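Local coordinates for protein MHC I-like leukocyte 2 long form (Mus musculus, PDB 6A97) that binds heparan sulfate proteoglycans on the surface of fibroblasts as a GPI-anchored member of the MHC class I family, at residues Thr142-Gln145 with Trp150-Asp153; Gly95-Val100 with Leu113-Gly118; Val207-Tyr212 with Val217-Arg222; Val234-Gly239 with Ser286-Ala291; Glu64-Trp69 with Asn84-Val89. All blocks are in the same frame, centred on the assembly; numbering follows the deposited sequence.

Contact 1 of 5, residues Thr142-Gln145 with Trp150-Asp153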
# COMPACT_ATOMS: atom_id res chain seq x y z
N THR A 142 -31.55 -6.84 0.21
CA THR A 142 -30.89 -5.61 -0.20
C THR A 142 -31.92 -4.67 -0.79
O THR A 142 -32.71 -5.06 -1.66
CB THR A 142 -29.78 -5.87 -1.24
OG1 THR A 142 -28.71 -6.60 -0.63
CG2 THR A 142 -29.24 -4.56 -1.81
N PHE A 143 -31.94 -3.42 -0.33
CA PHE A 143 -32.90 -2.46 -0.85
C PHE A 143 -32.39 -1.85 -2.15
O PHE A 143 -31.31 -1.26 -2.19
CB PHE A 143 -33.21 -1.37 0.18
CG PHE A 143 -34.31 -0.44 -0.25
CD1 PHE A 143 -35.63 -0.85 -0.19
CD2 PHE A 143 -34.03 0.83 -0.70
CE1 PHE A 143 -36.65 -0.01 -0.59
CE2 PHE A 143 -35.04 1.69 -1.10
CZ PHE A 143 -36.36 1.27 -1.04
N ASP A 144 -33.17 -1.99 -3.21
CA ASP A 144 -32.77 -1.48 -4.52
C ASP A 144 -33.14 -0.01 -4.65
O ASP A 144 -34.31 0.34 -4.77
CB ASP A 144 -33.43 -2.30 -5.63
CG ASP A 144 -32.84 -2.02 -7.00
OD1 ASP A 144 -32.38 -2.99 -7.65
OD2 ASP A 144 -32.83 -0.85 -7.43
N GLN A 145 -32.12 0.85 -4.64
CA GLN A 145 -32.31 2.30 -4.68
C GLN A 145 -33.07 2.75 -5.92
O GLN A 145 -33.93 3.63 -5.85
CB GLN A 145 -30.96 3.01 -4.61
CG GLN A 145 -30.14 2.66 -3.38
CD GLN A 145 -30.83 3.08 -2.10
OE1 GLN A 145 -30.85 2.33 -1.12
NE2 GLN A 145 -31.40 4.28 -2.10
N TRP A 150 -37.30 -4.35 -2.20
CA TRP A 150 -36.31 -5.23 -1.60
C TRP A 150 -35.93 -6.40 -2.51
O TRP A 150 -36.79 -7.08 -3.08
CB TRP A 150 -36.82 -5.75 -0.26
CG TRP A 150 -36.83 -4.70 0.80
CD1 TRP A 150 -37.87 -3.90 1.16
CD2 TRP A 150 -35.73 -4.33 1.64
NE1 TRP A 150 -37.49 -3.06 2.18
CE2 TRP A 150 -36.18 -3.30 2.49
CE3 TRP A 150 -34.41 -4.77 1.76
CZ2 TRP A 150 -35.36 -2.70 3.45
CZ3 TRP A 150 -33.59 -4.18 2.72
CH2 TRP A 150 -34.07 -3.16 3.55
N THR A 151 -34.63 -6.63 -2.63
CA THR A 151 -34.11 -7.76 -3.36
C THR A 151 -33.74 -8.89 -2.41
O THR A 151 -33.05 -8.66 -1.41
CB THR A 151 -32.87 -7.37 -4.19
OG1 THR A 151 -33.23 -6.33 -5.11
CG2 THR A 151 -32.33 -8.57 -4.97
N VAL A 152 -34.20 -10.10 -2.69
CA VAL A 152 -33.73 -11.27 -1.95
C VAL A 152 -32.40 -11.75 -2.53
O VAL A 152 -32.31 -12.09 -3.71
CB VAL A 152 -34.76 -12.41 -1.98
CG1 VAL A 152 -34.18 -13.65 -1.32
CG2 VAL A 152 -36.04 -11.98 -1.28
N ASP A 153 -31.35 -11.76 -1.71
CA ASP A 153 -29.99 -11.97 -2.20
C ASP A 153 -29.58 -13.43 -2.41
O ASP A 153 -28.85 -13.74 -3.35
CB ASP A 153 -29.00 -11.30 -1.25
CG ASP A 153 -29.04 -9.79 -1.35
OD1 ASP A 153 -29.17 -9.28 -2.49
OD2 ASP A 153 -28.95 -9.11 -0.31

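Contact 2 of 5, residues Gly95-Val100 with Leu113-Gly118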
# COMPACT_ATOMS: atom_id res chain seq x y z
N GLY A 95 -38.99 -0.15 14.47
CA GLY A 95 -40.30 -0.10 13.84
C GLY A 95 -40.27 -0.60 12.41
O GLY A 95 -41.09 -1.44 12.02
N MET A 96 -39.33 -0.10 11.62
CA MET A 96 -39.22 -0.49 10.22
C MET A 96 -38.93 -1.98 10.05
O MET A 96 -39.41 -2.61 9.10
CB MET A 96 -38.15 0.34 9.52
CG MET A 96 -38.64 1.70 9.07
SD MET A 96 -37.41 2.60 8.12
CE MET A 96 -36.40 3.28 9.43
N MET A 97 -38.15 -2.54 10.97
CA MET A 97 -37.71 -3.93 10.85
C MET A 97 -38.52 -4.88 11.71
O MET A 97 -38.16 -6.05 11.87
CB MET A 97 -36.22 -4.03 11.21
CG MET A 97 -35.30 -3.58 10.08
SD MET A 97 -33.55 -3.84 10.41
CE MET A 97 -33.24 -2.56 11.62
N ALA A 98 -39.63 -4.38 12.26
CA ALA A 98 -40.45 -5.13 13.20
C ALA A 98 -40.98 -6.44 12.60
O ALA A 98 -40.97 -7.48 13.26
CB ALA A 98 -41.62 -4.27 13.68
N GLU A 99 -41.44 -6.39 11.36
CA GLU A 99 -42.05 -7.57 10.76
C GLU A 99 -41.01 -8.62 10.40
O GLU A 99 -41.25 -9.82 10.57
CB GLU A 99 -42.87 -7.18 9.53
CG GLU A 99 -44.22 -7.89 9.45
CD GLU A 99 -45.25 -7.33 10.42
OE1 GLU A 99 -44.91 -6.44 11.23
OE2 GLU A 99 -46.41 -7.79 10.38
N VAL A 100 -39.84 -8.19 9.94
CA VAL A 100 -38.75 -9.12 9.69
C VAL A 100 -38.33 -9.79 11.00
O VAL A 100 -38.15 -11.01 11.05
CB VAL A 100 -37.53 -8.43 9.05
CG1 VAL A 100 -36.31 -9.35 9.09
CG2 VAL A 100 -37.84 -8.04 7.61
N LEU A 113 -29.56 -11.96 13.23
CA LEU A 113 -30.06 -10.95 12.29
C LEU A 113 -29.22 -9.69 12.36
O LEU A 113 -29.04 -9.11 13.44
CB LEU A 113 -31.52 -10.62 12.59
CG LEU A 113 -32.17 -9.60 11.65
CD1 LEU A 113 -32.28 -10.17 10.22
CD2 LEU A 113 -33.53 -9.17 12.17
N GLN A 114 -28.71 -9.26 11.21
CA GLN A 114 -27.87 -8.07 11.12
C GLN A 114 -28.39 -7.12 10.06
O GLN A 114 -29.05 -7.54 9.10
CB GLN A 114 -26.42 -8.44 10.79
CG GLN A 114 -25.72 -9.30 11.83
CD GLN A 114 -24.45 -9.93 11.29
OE1 GLN A 114 -24.46 -11.08 10.86
NE2 GLN A 114 -23.35 -9.18 11.31
N ALA A 115 -28.07 -5.84 10.21
CA ALA A 115 -28.38 -4.87 9.18
C ALA A 115 -27.23 -3.89 9.05
O ALA A 115 -26.63 -3.50 10.05
CB ALA A 115 -29.68 -4.14 9.50
N THR A 116 -26.92 -3.49 7.83
CA THR A 116 -26.05 -2.34 7.66
C THR A 116 -26.75 -1.37 6.73
O THR A 116 -27.37 -1.77 5.74
CB THR A 116 -24.65 -2.73 7.12
OG1 THR A 116 -23.81 -1.57 7.13
CG2 THR A 116 -24.71 -3.32 5.69
N LEU A 117 -26.69 -0.09 7.07
CA LEU A 117 -27.44 0.89 6.31
C LEU A 117 -26.84 2.26 6.50
O LEU A 117 -26.06 2.48 7.42
CB LEU A 117 -28.91 0.85 6.73
CG LEU A 117 -29.29 1.25 8.16
CD1 LEU A 117 -29.79 2.70 8.24
CD2 LEU A 117 -30.28 0.27 8.78
N GLY A 118 -27.20 3.18 5.62
CA GLY A 118 -26.71 4.54 5.75
C GLY A 118 -26.67 5.29 4.43
O GLY A 118 -27.39 4.95 3.50

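Contact 3 of 5, residues Val207-Tyr212 with Val217-Arg222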
# COMPACT_ATOMS: atom_id res chain seq x y z
N VAL A 207 11.52 -1.16 11.62
CA VAL A 207 11.93 -2.41 11.00
C VAL A 207 12.66 -3.26 12.03
O VAL A 207 13.62 -2.81 12.64
CB VAL A 207 12.85 -2.17 9.79
CG1 VAL A 207 13.40 -3.49 9.27
CG2 VAL A 207 12.11 -1.42 8.69
N THR A 208 12.19 -4.49 12.23
CA THR A 208 12.87 -5.41 13.13
C THR A 208 13.33 -6.65 12.39
O THR A 208 12.76 -7.02 11.36
CB THR A 208 11.96 -5.82 14.30
OG1 THR A 208 10.80 -6.51 13.80
CG2 THR A 208 11.51 -4.60 15.10
N CYS A 209 14.36 -7.30 12.93
CA CYS A 209 14.91 -8.51 12.34
C CYS A 209 14.88 -9.64 13.36
O CYS A 209 15.08 -9.41 14.55
CB CYS A 209 16.34 -8.28 11.86
SG CYS A 209 16.60 -6.74 10.93
N ARG A 210 14.63 -10.86 12.89
CA ARG A 210 14.70 -12.03 13.75
C ARG A 210 15.31 -13.21 12.99
O ARG A 210 14.93 -13.50 11.86
CB ARG A 210 13.31 -12.40 14.29
CG ARG A 210 13.31 -13.69 15.08
CD ARG A 210 11.94 -14.01 15.66
NE ARG A 210 12.05 -14.56 17.01
CZ ARG A 210 11.34 -15.58 17.47
NH1 ARG A 210 11.51 -16.01 18.71
NH2 ARG A 210 10.45 -16.18 16.68
N ASN A 211 16.26 -13.89 13.63
CA ASN A 211 16.86 -15.08 13.04
C ASN A 211 15.89 -16.26 13.08
O ASN A 211 16.04 -17.17 13.89
CB ASN A 211 18.16 -15.43 13.76
CG ASN A 211 19.23 -14.38 13.58
OD1 ASN A 211 19.38 -13.82 12.49
ND2 ASN A 211 19.98 -14.10 14.64
N TYR A 212 14.90 -16.22 12.20
CA TYR A 212 13.83 -17.21 12.18
C TYR A 212 13.12 -17.19 10.82
O TYR A 212 12.88 -16.11 10.28
CB TYR A 212 12.84 -16.96 13.31
CG TYR A 212 11.74 -17.99 13.43
CD1 TYR A 212 10.53 -17.83 12.76
CD2 TYR A 212 11.91 -19.13 14.21
CE1 TYR A 212 9.52 -18.77 12.87
CE2 TYR A 212 10.91 -20.08 14.32
CZ TYR A 212 9.72 -19.89 13.65
OH TYR A 212 8.72 -20.84 13.76
N VAL A 217 16.31 -14.95 7.97
CA VAL A 217 16.06 -13.80 8.81
C VAL A 217 14.71 -13.22 8.41
O VAL A 217 14.50 -12.87 7.25
CB VAL A 217 17.15 -12.72 8.67
CG1 VAL A 217 16.73 -11.45 9.40
CG2 VAL A 217 18.48 -13.23 9.20
N THR A 218 13.79 -13.13 9.37
CA THR A 218 12.50 -12.52 9.09
C THR A 218 12.57 -11.02 9.33
O THR A 218 12.83 -10.56 10.45
CB THR A 218 11.39 -13.14 9.96
OG1 THR A 218 11.26 -14.53 9.66
CG2 THR A 218 10.06 -12.44 9.70
N LEU A 219 12.35 -10.25 8.27
CA LEU A 219 12.31 -8.79 8.36
C LEU A 219 10.87 -8.35 8.53
O LEU A 219 10.01 -8.69 7.72
CB LEU A 219 12.91 -8.14 7.12
CG LEU A 219 14.36 -8.48 6.78
CD1 LEU A 219 14.77 -7.85 5.45
CD2 LEU A 219 15.28 -8.04 7.89
N THR A 220 10.59 -7.60 9.59
CA THR A 220 9.23 -7.14 9.82
C THR A 220 9.15 -5.63 9.81
O THR A 220 9.84 -4.95 10.58
CB THR A 220 8.67 -7.68 11.14
OG1 THR A 220 8.68 -9.11 11.12
CG2 THR A 220 7.24 -7.19 11.36
N CYS A 221 8.30 -5.10 8.94
CA CYS A 221 8.06 -3.68 8.86
C CYS A 221 6.71 -3.34 9.49
O CYS A 221 5.69 -3.91 9.12
CB CYS A 221 8.10 -3.21 7.41
SG CYS A 221 7.75 -1.47 7.20
N ARG A 222 6.72 -2.41 10.44
CA ARG A 222 5.47 -1.96 11.07
C ARG A 222 5.28 -0.46 10.91
O ARG A 222 6.22 0.31 11.10
CB ARG A 222 5.45 -2.32 12.55
CG ARG A 222 5.47 -3.81 12.84
CD ARG A 222 5.52 -4.07 14.34
NE ARG A 222 4.26 -3.72 14.98
CZ ARG A 222 4.03 -3.81 16.29
NH1 ARG A 222 4.99 -4.22 17.12
NH2 ARG A 222 2.84 -3.47 16.78

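Contact 4 of 5, residues Val234-Gly239 with Ser286-Ala291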
# COMPACT_ATOMS: atom_id res chain seq x y z
N VAL A 234 5.29 -1.61 1.28
CA VAL A 234 5.95 -2.40 0.26
C VAL A 234 7.39 -2.68 0.69
O VAL A 234 8.09 -1.78 1.16
CB VAL A 234 5.93 -1.71 -1.12
CG1 VAL A 234 6.44 -0.29 -1.03
CG2 VAL A 234 6.73 -2.51 -2.14
N TRP A 235 7.82 -3.93 0.56
CA TRP A 235 9.22 -4.28 0.73
C TRP A 235 9.91 -4.13 -0.62
O TRP A 235 9.41 -4.64 -1.63
CB TRP A 235 9.38 -5.69 1.27
CG TRP A 235 9.37 -5.76 2.77
CD1 TRP A 235 8.38 -6.26 3.56
CD2 TRP A 235 10.41 -5.31 3.65
NE1 TRP A 235 8.73 -6.15 4.88
CE2 TRP A 235 9.97 -5.57 4.96
CE3 TRP A 235 11.65 -4.71 3.45
CZ2 TRP A 235 10.75 -5.26 6.08
CZ3 TRP A 235 12.42 -4.40 4.56
CH2 TRP A 235 11.97 -4.67 5.86
N LEU A 236 11.04 -3.44 -0.63
CA LEU A 236 11.77 -3.17 -1.86
C LEU A 236 13.14 -3.82 -1.83
O LEU A 236 13.87 -3.71 -0.85
CB LEU A 236 11.91 -1.66 -2.07
CG LEU A 236 10.62 -0.85 -2.23
CD1 LEU A 236 10.90 0.64 -2.08
CD2 LEU A 236 9.98 -1.12 -3.57
N GLN A 237 13.49 -4.50 -2.92
CA GLN A 237 14.84 -5.02 -3.08
C GLN A 237 15.46 -4.39 -4.31
O GLN A 237 14.99 -4.61 -5.43
CB GLN A 237 14.85 -6.54 -3.20
CG GLN A 237 16.22 -7.09 -3.57
CD GLN A 237 16.31 -8.60 -3.43
OE1 GLN A 237 15.33 -9.32 -3.65
NE2 GLN A 237 17.49 -9.09 -3.07
N ASP A 238 16.51 -3.60 -4.10
CA ASP A 238 17.13 -2.82 -5.17
C ASP A 238 16.09 -2.03 -5.95
O ASP A 238 16.05 -2.08 -7.18
CB ASP A 238 17.94 -3.72 -6.10
CG ASP A 238 19.01 -4.50 -5.38
OD1 ASP A 238 19.67 -3.92 -4.49
OD2 ASP A 238 19.21 -5.69 -5.69
N GLY A 239 15.23 -1.32 -5.23
CA GLY A 239 14.22 -0.47 -5.85
C GLY A 239 13.01 -1.21 -6.40
O GLY A 239 12.08 -0.59 -6.90
N SER A 286 5.14 9.78 2.50
CA SER A 286 5.87 8.60 2.06
C SER A 286 7.12 8.50 2.93
O SER A 286 7.89 9.45 3.03
CB SER A 286 6.23 8.67 0.58
OG SER A 286 7.03 7.55 0.21
N ILE A 287 7.28 7.35 3.56
CA ILE A 287 8.38 7.12 4.49
C ILE A 287 9.09 5.83 4.12
O ILE A 287 8.43 4.83 3.85
CB ILE A 287 7.90 7.03 5.95
CG1 ILE A 287 7.09 8.26 6.34
CG2 ILE A 287 9.08 6.84 6.90
CD1 ILE A 287 6.57 8.23 7.77
N MET A 288 10.42 5.85 4.11
CA MET A 288 11.17 4.63 3.83
C MET A 288 12.21 4.34 4.90
O MET A 288 12.91 5.24 5.36
CB MET A 288 11.84 4.71 2.46
CG MET A 288 12.47 3.40 2.01
SD MET A 288 12.46 3.21 0.22
CE MET A 288 13.56 4.53 -0.27
N GLN A 289 12.30 3.08 5.31
CA GLN A 289 13.35 2.68 6.23
C GLN A 289 14.04 1.42 5.75
O GLN A 289 13.39 0.43 5.40
CB GLN A 289 12.79 2.45 7.64
CG GLN A 289 13.86 2.04 8.63
CD GLN A 289 13.46 2.33 10.06
OE1 GLN A 289 12.60 3.16 10.32
NE2 GLN A 289 14.10 1.64 11.00
N THR A 290 15.37 1.46 5.73
CA THR A 290 16.19 0.34 5.28
C THR A 290 16.53 -0.59 6.44
O THR A 290 16.78 -0.13 7.55
CB THR A 290 17.50 0.84 4.62
OG1 THR A 290 17.18 1.74 3.55
CG2 THR A 290 18.32 -0.33 4.07
N ALA A 291 16.51 -1.89 6.18
CA ALA A 291 16.83 -2.88 7.20
C ALA A 291 18.34 -2.95 7.44
O ALA A 291 19.13 -2.79 6.52
CB ALA A 291 16.30 -4.25 6.79

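Contact 5 of 5, residues Glu64-Trp69 with Asn84-Val89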
# COMPACT_ATOMS: atom_id res chain seq x y z
N GLU A 64 -23.25 0.21 30.71
CA GLU A 64 -23.20 1.44 29.93
C GLU A 64 -23.85 1.23 28.57
O GLU A 64 -23.18 0.86 27.61
CB GLU A 64 -21.76 1.93 29.76
CG GLU A 64 -20.85 1.69 30.96
CD GLU A 64 -19.45 2.27 30.75
OE1 GLU A 64 -19.31 3.22 29.95
OE2 GLU A 64 -18.50 1.78 31.39
N PRO A 65 -25.17 1.48 28.48
CA PRO A 65 -25.87 1.26 27.21
C PRO A 65 -25.47 2.24 26.11
O PRO A 65 -25.65 1.94 24.93
CB PRO A 65 -27.34 1.44 27.60
CG PRO A 65 -27.30 2.33 28.82
CD PRO A 65 -26.06 1.95 29.55
N LEU A 66 -24.91 3.39 26.48
CA LEU A 66 -24.57 4.41 25.49
C LEU A 66 -23.06 4.64 25.40
O LEU A 66 -22.34 4.48 26.38
CB LEU A 66 -25.27 5.74 25.80
CG LEU A 66 -26.75 5.91 25.43
CD1 LEU A 66 -27.02 5.63 23.95
CD2 LEU A 66 -27.63 5.06 26.31
N GLY A 67 -22.60 5.01 24.21
CA GLY A 67 -21.20 5.33 24.00
C GLY A 67 -21.02 6.42 22.95
O GLY A 67 -21.81 6.52 22.01
N CYS A 68 -19.98 7.22 23.11
CA CYS A 68 -19.74 8.35 22.22
C CYS A 68 -18.25 8.65 22.09
O CYS A 68 -17.59 8.97 23.09
CB CYS A 68 -20.51 9.57 22.72
SG CYS A 68 -20.41 11.02 21.67
N TRP A 69 -17.71 8.54 20.88
CA TRP A 69 -16.29 8.80 20.62
C TRP A 69 -16.11 10.08 19.83
O TRP A 69 -16.37 10.12 18.63
CB TRP A 69 -15.65 7.63 19.86
CG TRP A 69 -15.56 6.36 20.66
CD1 TRP A 69 -14.46 5.89 21.33
CD2 TRP A 69 -16.60 5.41 20.88
NE1 TRP A 69 -14.76 4.70 21.95
CE2 TRP A 69 -16.07 4.38 21.68
CE3 TRP A 69 -17.94 5.32 20.47
CZ2 TRP A 69 -16.82 3.28 22.09
CZ3 TRP A 69 -18.69 4.23 20.87
CH2 TRP A 69 -18.13 3.23 21.68
N ASN A 84 -28.94 11.02 22.87
CA ASN A 84 -30.39 11.16 22.95
C ASN A 84 -31.04 11.03 21.57
O ASN A 84 -32.04 10.33 21.43
CB ASN A 84 -30.77 12.48 23.60
CG ASN A 84 -32.28 12.64 23.73
OD1 ASN A 84 -32.92 11.99 24.56
ND2 ASN A 84 -32.85 13.49 22.89
N ASN A 85 -30.48 11.69 20.56
CA ASN A 85 -30.93 11.52 19.17
C ASN A 85 -30.84 10.07 18.70
O ASN A 85 -31.69 9.60 17.94
CB ASN A 85 -30.13 12.41 18.22
CG ASN A 85 -30.48 13.87 18.34
OD1 ASN A 85 -31.54 14.22 18.86
ND2 ASN A 85 -29.60 14.74 17.85
N LEU A 86 -29.81 9.38 19.16
CA LEU A 86 -29.60 7.98 18.79
C LEU A 86 -30.75 7.10 19.27
O LEU A 86 -31.15 6.15 18.58
CB LEU A 86 -28.26 7.49 19.36
CG LEU A 86 -27.93 6.01 19.20
CD1 LEU A 86 -28.05 5.57 17.75
CD2 LEU A 86 -26.53 5.74 19.73
N LEU A 87 -31.28 7.41 20.45
CA LEU A 87 -32.41 6.66 20.99
C LEU A 87 -33.62 6.70 20.05
O LEU A 87 -34.36 5.72 19.93
CB LEU A 87 -32.81 7.20 22.37
CG LEU A 87 -31.76 7.06 23.48
CD1 LEU A 87 -32.29 7.64 24.78
CD2 LEU A 87 -31.36 5.60 23.66
N LYS A 88 -33.83 7.84 19.39
CA LYS A 88 -34.93 7.99 18.45
C LYS A 88 -34.69 7.17 17.18
O LYS A 88 -35.62 6.59 16.62
CB LYS A 88 -35.15 9.46 18.08
CG LYS A 88 -36.00 10.22 19.09
CD LYS A 88 -35.45 11.61 19.37
CE LYS A 88 -35.49 12.50 18.15
NZ LYS A 88 -34.99 13.87 18.47
N VAL A 89 -33.43 7.13 16.75
CA VAL A 89 -33.06 6.34 15.58
C VAL A 89 -33.31 4.86 15.84
O VAL A 89 -33.83 4.16 14.97
CB VAL A 89 -31.58 6.56 15.21
CG1 VAL A 89 -31.14 5.58 14.13
CG2 VAL A 89 -31.36 7.99 14.73

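Contact 1 of 5, residues Thr142-Gln145 with Trp150-Asp153
Trp150 and Phe143 sit opposite one another across the antiparallel hairpin that closes the alpha-2 side of the MHC class I platform sheet, where strand 149-152 is the outermost strand. They form a non-hydrogen-bonded pair, and their rings make an edge-to-face (T-shaped) contact: the edge of the phenyl is turned to the indole face, with the planes at 66°. Phe143 covers that face with two carbons. CB stands almost straight above the six-membered ring, 3.8 Å from its centroid in a CH-pi contact, while CD1 comes within 3.7 Å of Trp150 CE2. The extended start of the Phe143 side chain, with CG anti to the backbone N (chi1 -173°), brings CD1 over the indole. The position of the indole is fixed further by NE1, which bonds to the carbonyl of Pro169, and by Trp131, which adds a second edge-to-face pair. Val174 of helix 171-193 packs on both partners.

Thr151 follows as the hydrogen-bonded partner of Thr142. Its N donates to Thr142 O at 2.7 Å in a nearly straight bond (170°), and its carbonyl O receives Thr142 N at 2.9 Å. The side chains of this pair lie on the opposite face of the sheet from the two rings.

Asp153, just past the strand, turns its carboxylate back across the hairpin. The hydroxyl of Thr142, which is also hydrogen-bonded to His132 ND1, donates here: OG1 lies 2.5 Å from Asp153 OD2 and meets its syn lone pair, on the side of OD1.

Contact 2 of 5, residues Gly95-Val100 with Leu113-Gly118
Met97 reaches toward Ala115 with its sulfur, while Val100 and Leu113 meet by single methyl groups, so this contact works through slender points rather than broad surfaces. The Met97 chain runs out extended through chi2 (-174°) and bends only at chi3 (-73°). The sulfur at that bend is the atom that touches, with SD 4.0 Å from Ala115 CB. The methionine spans most of the gap, since the two CA atoms are 9.5 Å apart and Ala115 contributes a single methyl.

Three residues further along the chain, in helix 98-104, Val100 points CG1 at Leu113 CD2, 4.2 Å away. Leu113 has CG anti to its backbone N (chi1 -178°), which sends the isobutyl group from the strand toward the helix, and its axis lies aslant to that of the valine.

The setting is the MHC class I platform, in which the helices of alpha-1 and alpha-2 lie on one antiparallel sheet. Met97 occupies the break between helix 75-96 and helix 98-104, and Ala98 N still bonds to Gly95 O across it, at 3.3 Å. Strand 113-121 is the first of alpha-2 and pairs with strand 23-31 of alpha-1. Leu133 of the next strand touches both Met97 and Ala115, and Pro169 also packs on Met97. On the other side of strand 113-121, away from the helices, Gln114 NE2 donates to the backbone of another protein chain, and Thr116 packs on one of that chain's aromatic side chains.

Contact 3 of 5, residues Val207-Tyr212 with Val217-Arg222
The hairpin formed by the first two strands of the alpha-3 immunoglobulin domain pairs Thr208 with Thr220 and Arg210 with Thr218 through antiparallel backbone bonds. Thr208 and Thr220 exchange two N-H to O bonds of 2.9 Å each, from Thr208 N to Thr220 O and from Thr220 N to Thr208 O. Both are nearly straight and lie in the carbonyl plane. Their side chains stand side by side, with Thr208 OG1 3.6 Å from Thr220 CB, while the Thr220 hydroxyl bonds to Ser265 of strand 260-268, the neighbour on the far side in the sheet.

At the Arg210-Thr218 pair the ladder is less regular. Arg210 N reaches Thr218 O at 3.0 Å with its N-H bent to 144°. Beyond it Asn211 is the centre of an inverse gamma turn, whose bond from Tyr212 N to Arg210 O is weak. Tyr212 O is also modelled very close to the hydroxyl of Thr218, a bond too short to trust in detail. The Arg210 side chain runs out over the Tyr212 ring, with NH2 3.9 Å above its plane toward the rim.

The other face is apolar. Cys209 SG rests 3.6 Å from Leu219 CD2, and Cys209 CB is 4.0 Å from Val217 CG1. With CG1 anti to the backbone N (chi1 171°), Val217 presents that methyl to the cysteine. Further along this face Leu219 and Cys221 pack on Trp235, and Cys221 forms a disulfide with Cys278, the cross-sheet bridge characteristic of the immunoglobulin C1 beta-sandwich.

Contact 4 of 5, residues Val234-Gly239 with Ser286-Ala291
Trp235, Met288 and Leu236 give up the most surface here, and they work on different faces of one sheet. Leu236 and Met288 make the closer touch: Leu236 CD1 lies 3.8 Å from the sulfur of Met288, the two side chains crossing at about a right angle. The methionine leaves its strand with CG anti to the backbone N (chi1 -171°), then turns at chi2 and chi3, which carries SD back to the leucine methyl.

Their strands are not neighbours. In the four-stranded sheet of the immunoglobulin fold, strand 276-282 runs between strand 231-237 and strand 285-290, the last of this chain in the sheet, which a strand of another protein chain extends beside Ser286 and Ile287. The pair thus meets across strand 276-282, beside Ser277, which packs on Met288. This side faces that other chain, in this family ordinarily beta2-microglobulin; its acidic side chain reaches Leu236 and an aromatic one Met288.

Trp235 starts away from strand 285-290, into the sandwich interior, yet its far ring corner returns toward the end of that strand. Trp235 CH2 comes within 4.4 Å of Ala291 CB, in an approach oblique to the ring. The indole is held from its other end, where NE1 donates to the carbonyl O of Val264 in the opposing sheet.

Contact 5 of 5, residues Glu64-Trp69 with Asn84-Val89
Leu66 meets Leu86 and Leu87 without any ring or amide plane between them. The flat group beside the leucines is Tyr56 of strand 51-57, which packs on both Leu66 and Leu86. The indole of Trp69 lies apart from them: it turns back along its own strand, where Gly67 CA sits above the indole plane just beyond its rim, 4.2 Å from Trp69 CZ3.

The contact rests on one methyl group. Leu66 CD1 lies 4.2 Å from Leu86 CD2 and 4.3 Å from Leu87 CD2, so a single branch of the strand leucine is shared by two consecutive helix residues. Those residues reach it differently. Leu86 points at the strand from the start, with CG anti to the backbone N (chi1 174°). Leu87 leaves the helix to one side, and it is the end of its side chain that swings CD2 back to Leu66. The backbones stay well apart, Leu66 CA being 9.1 Å from Leu86 CA, and the meeting is purely apolar.

On the side of the helix turned from the strand the character is polar. Lys88 NZ makes a weak bond of 3.5 Å to Asn85 OD1, whose amide nitrogen bonds to Glu82. The strand has a covalent tie to the same helix as well, through the disulfide from Cys68 to Cys79, about two helical turns before the leucines. An edge strand of the floor packing its leucine against a long alpha-1 helix is the layout of the MHC class I alpha-1/alpha-2 platform.

How the contacts relate
Contacts 1, 2 and 5 all belong to the eight-stranded platform sheet: contacts 1 and 5 sit at its two outer strands, with centres about 28 Å apart, and contact 2 lies where alpha-1 meets the first alpha-2 strand, about 13 Å from contact 1 and 18 Å from contact 5, centre to centre. Contacts 2 and 5 draw on the same helix 75-96. Contacts 3 and 4 form the second group, in the immunoglobulin domain, with centres some 44 to 47 Å from those of the others. They touch directly through Trp235, whose CZ2 lies 3.6 Å from Cys221 CB, so the two sheets of the sandwich are joined around the disulfide.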